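Putative glycosyl hydrolase (PDB 4QHZ) is of uncertain function but probably acts as a glycoside hydrolase, and binds a magnesium ion. Local coordinates at residues 117-122 against 234-239; 125-130 against 175-180; 222-227 against 241-246. One frame throughout, in Å; residues are numbered along the deposited sequence.

Contact 1: residues 117-122 against 234-239; sequences GNSGIF and EPISFR. With MG (magnesium ion), chain I.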
# COMPACT_ATOMS: atom_id res chain seq x y z
N GLY C 117 32.66 8.16 -10.73
CA GLY C 117 31.49 8.80 -11.31
C GLY C 117 30.31 8.90 -10.35
O GLY C 117 29.16 8.75 -10.75
N ASN C 118 30.61 9.15 -9.07
CA ASN C 118 29.58 9.26 -8.04
C ASN C 118 28.91 10.62 -8.05
O ASN C 118 29.58 11.65 -7.90
CB ASN C 118 30.19 8.98 -6.65
CG ASN C 118 29.13 8.72 -5.57
OD1 ASN C 118 27.99 9.18 -5.65
ND2 ASN C 118 29.53 7.97 -4.55
N SER C 119 27.60 10.62 -8.25
CA SER C 119 26.76 11.77 -7.99
C SER C 119 25.48 11.24 -7.36
O SER C 119 25.50 10.18 -6.74
CB SER C 119 26.49 12.57 -9.27
OG SER C 119 25.73 13.74 -8.99
N GLY C 120 24.38 11.95 -7.52
CA GLY C 120 23.11 11.47 -6.99
C GLY C 120 22.02 12.51 -7.07
O GLY C 120 22.30 13.70 -7.18
N ILE C 121 20.78 12.04 -7.03
CA ILE C 121 19.62 12.90 -7.06
C ILE C 121 18.92 12.78 -5.71
O ILE C 121 18.34 11.73 -5.41
CB ILE C 121 18.66 12.52 -8.21
CG1 ILE C 121 19.39 12.60 -9.56
CG2 ILE C 121 17.44 13.41 -8.24
CD1 ILE C 121 19.58 11.26 -10.24
N PHE C 122 18.99 13.83 -4.90
CA PHE C 122 18.33 13.85 -3.60
C PHE C 122 16.91 14.36 -3.75
O PHE C 122 16.69 15.56 -3.98
CB PHE C 122 19.09 14.71 -2.60
CG PHE C 122 20.31 14.04 -2.03
CD1 PHE C 122 21.48 13.93 -2.77
CD2 PHE C 122 20.29 13.54 -0.74
CE1 PHE C 122 22.61 13.33 -2.25
CE2 PHE C 122 21.41 12.93 -0.21
CZ PHE C 122 22.57 12.82 -0.96
N GLU C 234 36.95 11.83 -12.49
CA GLU C 234 36.55 12.82 -13.49
C GLU C 234 35.04 13.08 -13.41
O GLU C 234 34.27 12.15 -13.22
CB GLU C 234 36.94 12.33 -14.88
CG GLU C 234 38.44 12.29 -15.15
CD GLU C 234 39.17 11.11 -14.51
OE1 GLU C 234 38.53 10.23 -13.90
OE2 GLU C 234 40.40 11.08 -14.62
N PRO C 235 34.62 14.35 -13.54
CA PRO C 235 33.23 14.70 -13.22
C PRO C 235 32.24 14.19 -14.25
O PRO C 235 32.57 14.15 -15.44
CB PRO C 235 33.24 16.23 -13.19
CG PRO C 235 34.38 16.62 -14.07
CD PRO C 235 35.41 15.53 -13.96
N ILE C 236 31.04 13.82 -13.82
CA ILE C 236 30.02 13.40 -14.77
C ILE C 236 29.29 14.62 -15.35
O ILE C 236 29.35 15.72 -14.80
CB ILE C 236 29.01 12.39 -14.17
CG1 ILE C 236 28.10 13.03 -13.14
CG2 ILE C 236 29.74 11.19 -13.55
CD1 ILE C 236 26.86 12.20 -12.89
N SER C 237 28.60 14.41 -16.46
CA SER C 237 27.83 15.47 -17.11
C SER C 237 26.34 15.13 -17.13
O SER C 237 25.96 13.96 -17.12
CB SER C 237 28.35 15.71 -18.53
OG SER C 237 29.63 16.30 -18.49
N PHE C 238 25.51 16.17 -17.17
CA PHE C 238 24.06 16.03 -17.17
C PHE C 238 23.43 16.72 -18.38
O PHE C 238 23.99 17.69 -18.91
CB PHE C 238 23.49 16.66 -15.91
CG PHE C 238 23.84 15.94 -14.63
CD1 PHE C 238 23.06 14.88 -14.19
CD2 PHE C 238 24.92 16.34 -13.87
CE1 PHE C 238 23.36 14.22 -13.02
CE2 PHE C 238 25.23 15.68 -12.70
CZ PHE C 238 24.45 14.62 -12.27
N ARG C 239 22.26 16.24 -18.80
CA ARG C 239 21.46 16.92 -19.81
C ARG C 239 20.00 16.54 -19.68
O ARG C 239 19.65 15.61 -18.94
CB ARG C 239 21.94 16.58 -21.22
CG ARG C 239 21.51 15.19 -21.67
CD ARG C 239 21.99 14.85 -23.07
NE ARG C 239 21.40 13.59 -23.52
CZ ARG C 239 21.63 13.02 -24.70
NH1 ARG C 239 22.44 13.60 -25.57
NH2 ARG C 239 21.04 11.87 -25.01
MG MG I . 26.15 9.46 -4.75
O HOH W 1 26.35 8.69 -2.96
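Ile-236 meets Gly-117 and Ser-119 across the gap between two stacked beta sheets, in a sandwich consistent with the concanavalin-like fold of the family. Its two branches divide the work. CG2 rests on the backbone of Gly-117, 3.7 Å from CA of that glycine. CD1 lies 3.7 Å from CB of Ser-119. CG1 sits between the backbone N and the carbonyl carbon (chi1 70°), which leaves CG2 beside the N and turned to Gly-117. Two residues later, on the strand that starts at Ser-237, Phe-238 points the same way. It offers its ring edge and not a face: Ser-119 OG lies in the ring plane, 3.6 Å from Phe-238 CZ. All four touching residues are buried, and no hydrogen bond crosses between the two segments. Ser-119 OG is still satisfied, because it bonds to the backbone carbonyl of Gln-227 on the neighbouring strand. Phe-238 also packs on Ile-101 and Trp-103 of strand 97-104, and Ile-236 on Val-131.

The other side of segment 117-122 faces the metal. While the side chain of Ser-119 turns inward, its carbonyl oxygen binds the magnesium ion, with Ser-119 O at 2.2 Å. Asn-118 points away from Ile-236 and adds its amide oxygen. Glu-128, Gln-130, Gln-227 and a water complete a shell of six. The other end of the Asn-118 amide is tied down: ND2 bonds to the carbonyl of Gln-114. This should help fix the amide rotation, with Asn-118 OD1 2.1 Å from the magnesium.

Contact 2: residues 125-130 against 175-180; sequences GMYEVQ and PTFKED. With MG (magnesium ion), chain I.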
# COMPACT_ATOMS: atom_id res chain seq x y z
N GLY C 125 15.54 16.84 -1.40
CA GLY C 125 16.76 17.11 -0.66
C GLY C 125 17.09 16.10 0.43
O GLY C 125 18.06 16.29 1.15
N MSE C 126 16.32 15.01 0.53
CA MSE C 126 16.48 14.06 1.65
C MSE C 126 16.84 12.65 1.25
O MSE C 126 17.49 11.95 2.01
CB MSE C 126 15.18 13.93 2.44
CG MSE C 126 14.55 15.24 2.89
SE MSE C 126 15.74 16.20 4.11
CE MSE C 126 15.09 15.43 5.81
N TYR C 127 16.43 12.22 0.06
CA TYR C 127 16.48 10.80 -0.30
C TYR C 127 17.26 10.58 -1.60
O TYR C 127 16.75 10.86 -2.69
CB TYR C 127 15.06 10.24 -0.41
CG TYR C 127 14.13 10.67 0.71
CD1 TYR C 127 14.38 10.29 2.02
CD2 TYR C 127 13.01 11.46 0.45
CE1 TYR C 127 13.54 10.68 3.05
CE2 TYR C 127 12.17 11.85 1.48
CZ TYR C 127 12.44 11.46 2.78
OH TYR C 127 11.61 11.85 3.80
N GLU C 128 18.48 10.06 -1.49
CA GLU C 128 19.36 9.94 -2.66
C GLU C 128 19.03 8.74 -3.55
O GLU C 128 19.02 7.60 -3.10
CB GLU C 128 20.84 9.82 -2.26
CG GLU C 128 21.77 9.85 -3.48
CD GLU C 128 23.25 9.69 -3.16
OE1 GLU C 128 23.59 9.31 -2.02
OE2 GLU C 128 24.08 9.93 -4.08
N VAL C 129 18.77 9.03 -4.82
CA VAL C 129 18.84 8.04 -5.87
C VAL C 129 20.27 8.07 -6.39
O VAL C 129 20.70 9.07 -6.97
CB VAL C 129 17.86 8.32 -7.03
CG1 VAL C 129 17.94 7.21 -8.08
CG2 VAL C 129 16.43 8.45 -6.50
N GLN C 130 21.00 6.99 -6.16
CA GLN C 130 22.43 6.95 -6.44
C GLN C 130 22.73 7.07 -7.93
O GLN C 130 22.04 6.48 -8.77
CB GLN C 130 23.06 5.66 -5.89
CG GLN C 130 24.54 5.46 -6.19
CD GLN C 130 25.46 6.41 -5.43
OE1 GLN C 130 25.32 7.64 -5.53
NE2 GLN C 130 26.40 5.85 -4.67
N PRO C 175 6.22 11.95 1.38
CA PRO C 175 5.65 11.42 2.60
C PRO C 175 4.72 12.43 3.24
O PRO C 175 4.72 13.59 2.85
CB PRO C 175 6.87 11.23 3.49
CG PRO C 175 7.79 12.33 3.07
CD PRO C 175 7.59 12.48 1.59
N THR C 176 3.91 11.96 4.19
CA THR C 176 3.22 12.84 5.13
C THR C 176 3.75 12.53 6.53
O THR C 176 4.18 11.41 6.80
CB THR C 176 1.70 12.66 5.09
OG1 THR C 176 1.36 11.29 5.35
CG2 THR C 176 1.14 13.07 3.72
N PHE C 177 3.72 13.52 7.41
CA PHE C 177 4.26 13.37 8.76
C PHE C 177 3.19 13.60 9.81
O PHE C 177 2.29 14.42 9.62
CB PHE C 177 5.41 14.35 8.97
CG PHE C 177 6.66 13.97 8.25
CD1 PHE C 177 7.56 13.06 8.81
CD2 PHE C 177 6.96 14.50 6.99
CE1 PHE C 177 8.71 12.69 8.14
CE2 PHE C 177 8.11 14.12 6.31
CZ PHE C 177 8.98 13.22 6.89
N LYS C 178 3.29 12.86 10.91
CA LYS C 178 2.42 13.08 12.05
C LYS C 178 2.91 14.28 12.85
O LYS C 178 4.04 14.74 12.66
CB LYS C 178 2.38 11.85 12.96
CG LYS C 178 1.92 10.58 12.28
CD LYS C 178 1.83 9.44 13.28
CE LYS C 178 1.61 8.12 12.56
NZ LYS C 178 1.77 6.95 13.47
N GLU C 179 2.05 14.78 13.73
CA GLU C 179 2.34 15.90 14.61
C GLU C 179 3.65 15.71 15.39
O GLU C 179 4.48 16.63 15.54
CB GLU C 179 1.14 16.11 15.60
CG GLU C 179 0.10 17.13 15.13
CD GLU C 179 0.70 18.33 14.41
OE1 GLU C 179 0.37 18.57 13.22
OE2 GLU C 179 1.52 19.04 15.03
N ASP C 180 3.85 14.48 15.85
CA ASP C 180 5.03 14.18 16.65
C ASP C 180 6.30 14.01 15.80
O ASP C 180 7.35 13.69 16.34
CB ASP C 180 4.79 12.94 17.53
CG ASP C 180 4.69 11.64 16.73
OD1 ASP C 180 4.91 11.63 15.50
OD2 ASP C 180 4.41 10.61 17.37
MG MG I . 26.15 9.46 -4.75
O HOH W 1 26.35 8.69 -2.96
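Tyr-127 reaches out to Pro-175 and Phe-177, and its hydroxyl end does the touching. The side chain starts at a classic beta bulge, in which Met-126 and Tyr-127 lie opposite the single residue Leu-123. From CB the ring carbon CG turns anti to the carbonyl carbon, with chi1 at -44°. This sends the ring back past the beginning of strand 127-131, against its chain direction. One ring face is covered by its own neighbour: CB of Met-126, a selenomethionine, stands 3.5 Å above the plane of the Tyr-127 ring and over its centre. At the tip, Tyr-127 OH comes within 3.9 Å of Pro-175 CG. The tyrosine and proline side chains meet at a slant. The same oxygen lies near the plane of the Phe-177 ring, off its edge, with Tyr-127 OH 4.3 Å from Phe-177 CZ. These contacts are light. The polar grip on the hydroxyl comes from His-219 NE2 and Tyr-183 OH, both hydrogen-bonded to it.

Farther along the strand, Glu-128 OE2 at 2.2 Å and Gln-130 OE1 at 2.1 Å bind the magnesium ion. Water 1 on that ion makes weak hydrogen bonds with Glu-128 OE1 and Gln-130 NE2.

No helix takes part here. Strand 127-131 pairs with strand 119-123. Tyr-127 packs on Tyr-172 of strand 165-177 and on Pro-187 of strand 185-193, so its ring bridges from the beginning of strand 127-131 to the other sheet.

Contact 3: residues 222-227 against 241-246; sequences GPIILQ and IWIREL. With MG (magnesium ion), chain I.
This is a buried apolar contact in the core of the beta sandwich, where residues 222-227, on and leading into strand 225-226 of one sheet, face strand 237-245 of the other. Ile-224 and Ile-243 are paired across the gap, their CA atoms 9.7 Å apart. That spacing suits side chains meeting between stacked sheets, and no hydrogen bond links the two segments. The two isoleucines reach toward each other tip to tip, with Ile-224 CG1 4.1 Å from Ile-243 CD1. Ile-243 gets there with CG1 anti to the backbone N (chi1 -173°). Two residues along, Leu-226 and Ile-241 repeat the meeting more loosely. Side chains from both sheets close round these four. Ile-121 touches Ile-224 and Leu-226, Phe-97 lies against Ile-224 and Ile-243, and Leu-53 packs on Ile-241 and Ile-243.

The alternation of the strands sorts the rest. Ile-225 and Gln-227 point away from the core, and Gln-227 belongs to the magnesium site. On the outer side of strand 237-245, Arg-244 forms a salt bridge with Asp-49 and a hydrogen bond with Gln-98. Trp-242 meets the His-100 ring nearly parallel, and also packs against Gly-195 of the fourth subunit. Back in the core, the second pair ends in two methyl groups, Leu-226 CD1 lying 4.4 Å from Ile-241 CD1.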
# COMPACT_ATOMS: atom_id res chain seq x y z
N GLY C 222 10.65 20.06 -0.84
CA GLY C 222 12.09 20.21 -0.93
C GLY C 222 12.59 20.27 -2.36
O GLY C 222 11.92 19.81 -3.29
N PRO C 223 13.80 20.83 -2.56
CA PRO C 223 14.36 20.92 -3.90
C PRO C 223 14.91 19.58 -4.36
O PRO C 223 14.97 18.63 -3.58
CB PRO C 223 15.50 21.92 -3.72
CG PRO C 223 15.96 21.70 -2.31
CD PRO C 223 14.71 21.37 -1.54
N ILE C 224 15.29 19.51 -5.62
CA ILE C 224 16.10 18.42 -6.12
C ILE C 224 17.55 18.86 -5.94
O ILE C 224 17.93 19.92 -6.42
CB ILE C 224 15.81 18.11 -7.60
CG1 ILE C 224 14.32 17.86 -7.84
CG2 ILE C 224 16.63 16.92 -8.07
CD1 ILE C 224 13.76 16.65 -7.12
N ILE C 225 18.34 18.06 -5.23
CA ILE C 225 19.75 18.34 -5.05
C ILE C 225 20.57 17.35 -5.87
O ILE C 225 20.35 16.14 -5.78
CB ILE C 225 20.19 18.26 -3.58
CG1 ILE C 225 19.29 19.14 -2.70
CG2 ILE C 225 21.65 18.68 -3.43
CD1 ILE C 225 19.62 19.09 -1.21
N LEU C 226 21.51 17.88 -6.65
CA LEU C 226 22.47 17.05 -7.38
C LEU C 226 23.79 17.05 -6.63
O LEU C 226 24.33 18.11 -6.27
CB LEU C 226 22.66 17.56 -8.82
CG LEU C 226 21.43 17.47 -9.73
CD1 LEU C 226 21.73 18.04 -11.11
CD2 LEU C 226 20.92 16.04 -9.86
N GLN C 227 24.32 15.86 -6.41
CA GLN C 227 25.46 15.66 -5.52
C GLN C 227 26.81 15.89 -6.21
O GLN C 227 27.07 15.36 -7.29
CB GLN C 227 25.41 14.24 -4.96
CG GLN C 227 26.51 13.88 -3.96
CD GLN C 227 26.48 12.40 -3.62
OE1 GLN C 227 26.56 11.55 -4.51
NE2 GLN C 227 26.35 12.09 -2.34
N ILE C 241 17.00 17.69 -18.28
CA ILE C 241 16.37 17.55 -16.99
C ILE C 241 15.03 18.29 -16.99
O ILE C 241 14.99 19.50 -17.24
CB ILE C 241 17.25 18.10 -15.86
CG1 ILE C 241 18.68 17.56 -16.01
CG2 ILE C 241 16.66 17.74 -14.50
CD1 ILE C 241 19.64 18.01 -14.93
N TRP C 242 13.95 17.57 -16.72
CA TRP C 242 12.66 18.21 -16.52
C TRP C 242 11.88 17.54 -15.40
O TRP C 242 12.16 16.41 -15.02
CB TRP C 242 11.84 18.24 -17.82
CG TRP C 242 11.65 16.93 -18.53
CD1 TRP C 242 12.39 16.46 -19.57
CD2 TRP C 242 10.61 15.97 -18.31
NE1 TRP C 242 11.91 15.24 -19.99
CE2 TRP C 242 10.81 14.92 -19.24
CE3 TRP C 242 9.54 15.88 -17.41
CZ2 TRP C 242 9.98 13.80 -19.28
CZ3 TRP C 242 8.72 14.76 -17.47
CH2 TRP C 242 8.95 13.74 -18.39
N ILE C 243 10.91 18.27 -14.88
CA ILE C 243 10.12 17.82 -13.75
C ILE C 243 8.70 18.30 -13.95
O ILE C 243 8.47 19.42 -14.41
CB ILE C 243 10.72 18.34 -12.43
CG1 ILE C 243 10.01 17.74 -11.22
CG2 ILE C 243 10.66 19.87 -12.37
CD1 ILE C 243 10.80 17.88 -9.94
N ARG C 244 7.73 17.45 -13.64
CA ARG C 244 6.34 17.89 -13.63
C ARG C 244 5.67 17.42 -12.36
O ARG C 244 5.88 16.31 -11.89
CB ARG C 244 5.58 17.42 -14.88
CG ARG C 244 5.73 15.96 -15.24
CD ARG C 244 5.21 15.70 -16.64
NE ARG C 244 3.78 16.02 -16.79
CZ ARG C 244 2.78 15.27 -16.32
NH1 ARG C 244 3.02 14.13 -15.66
NH2 ARG C 244 1.53 15.66 -16.50
N GLU C 245 4.90 18.33 -11.77
CA GLU C 245 4.31 18.10 -10.47
C GLU C 245 3.12 17.18 -10.66
O GLU C 245 2.40 17.30 -11.65
CB GLU C 245 3.91 19.42 -9.83
CG GLU C 245 5.08 20.39 -9.72
CD GLU C 245 4.78 21.59 -8.84
OE1 GLU C 245 4.60 21.41 -7.62
OE2 GLU C 245 4.72 22.72 -9.38
N LEU C 246 2.95 16.24 -9.75
CA LEU C 246 1.79 15.35 -9.74
C LEU C 246 0.88 15.71 -8.57
O LEU C 246 1.23 16.53 -7.71
CB LEU C 246 2.26 13.90 -9.64
CG LEU C 246 3.17 13.41 -10.77
CD1 LEU C 246 3.82 12.08 -10.42
CD2 LEU C 246 2.39 13.30 -12.06
OXT LEU C 246 -0.23 15.20 -8.44
MG MG I . 26.15 9.46 -4.75
O HOH W 1 26.35 8.69 -2.96

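Strand 119-123 runs between the other two strands of its sheet that matter here. It probably bonds to strand 127-131 through Ile-121 O and Val-129 N, 2.8 Å apart. On its other edge, Phe-122 N and Ile-225 O are also 2.8 Å apart, another probable bond. Contacts 1 and 3 share strand 237-245, with centres about 14 Å apart, and fill adjoining parts of the sandwich core. Ile-121 CG2 and Ile-224 CG2 meet between them at 3.6 Å. Contact 2 lies farther out, its centre about 22 Å from that of contact 1. All three contacts supply magnesium ligands from their first segments, so the ion sits beside this sheet, held by residues on or next to its three neighbouring strands.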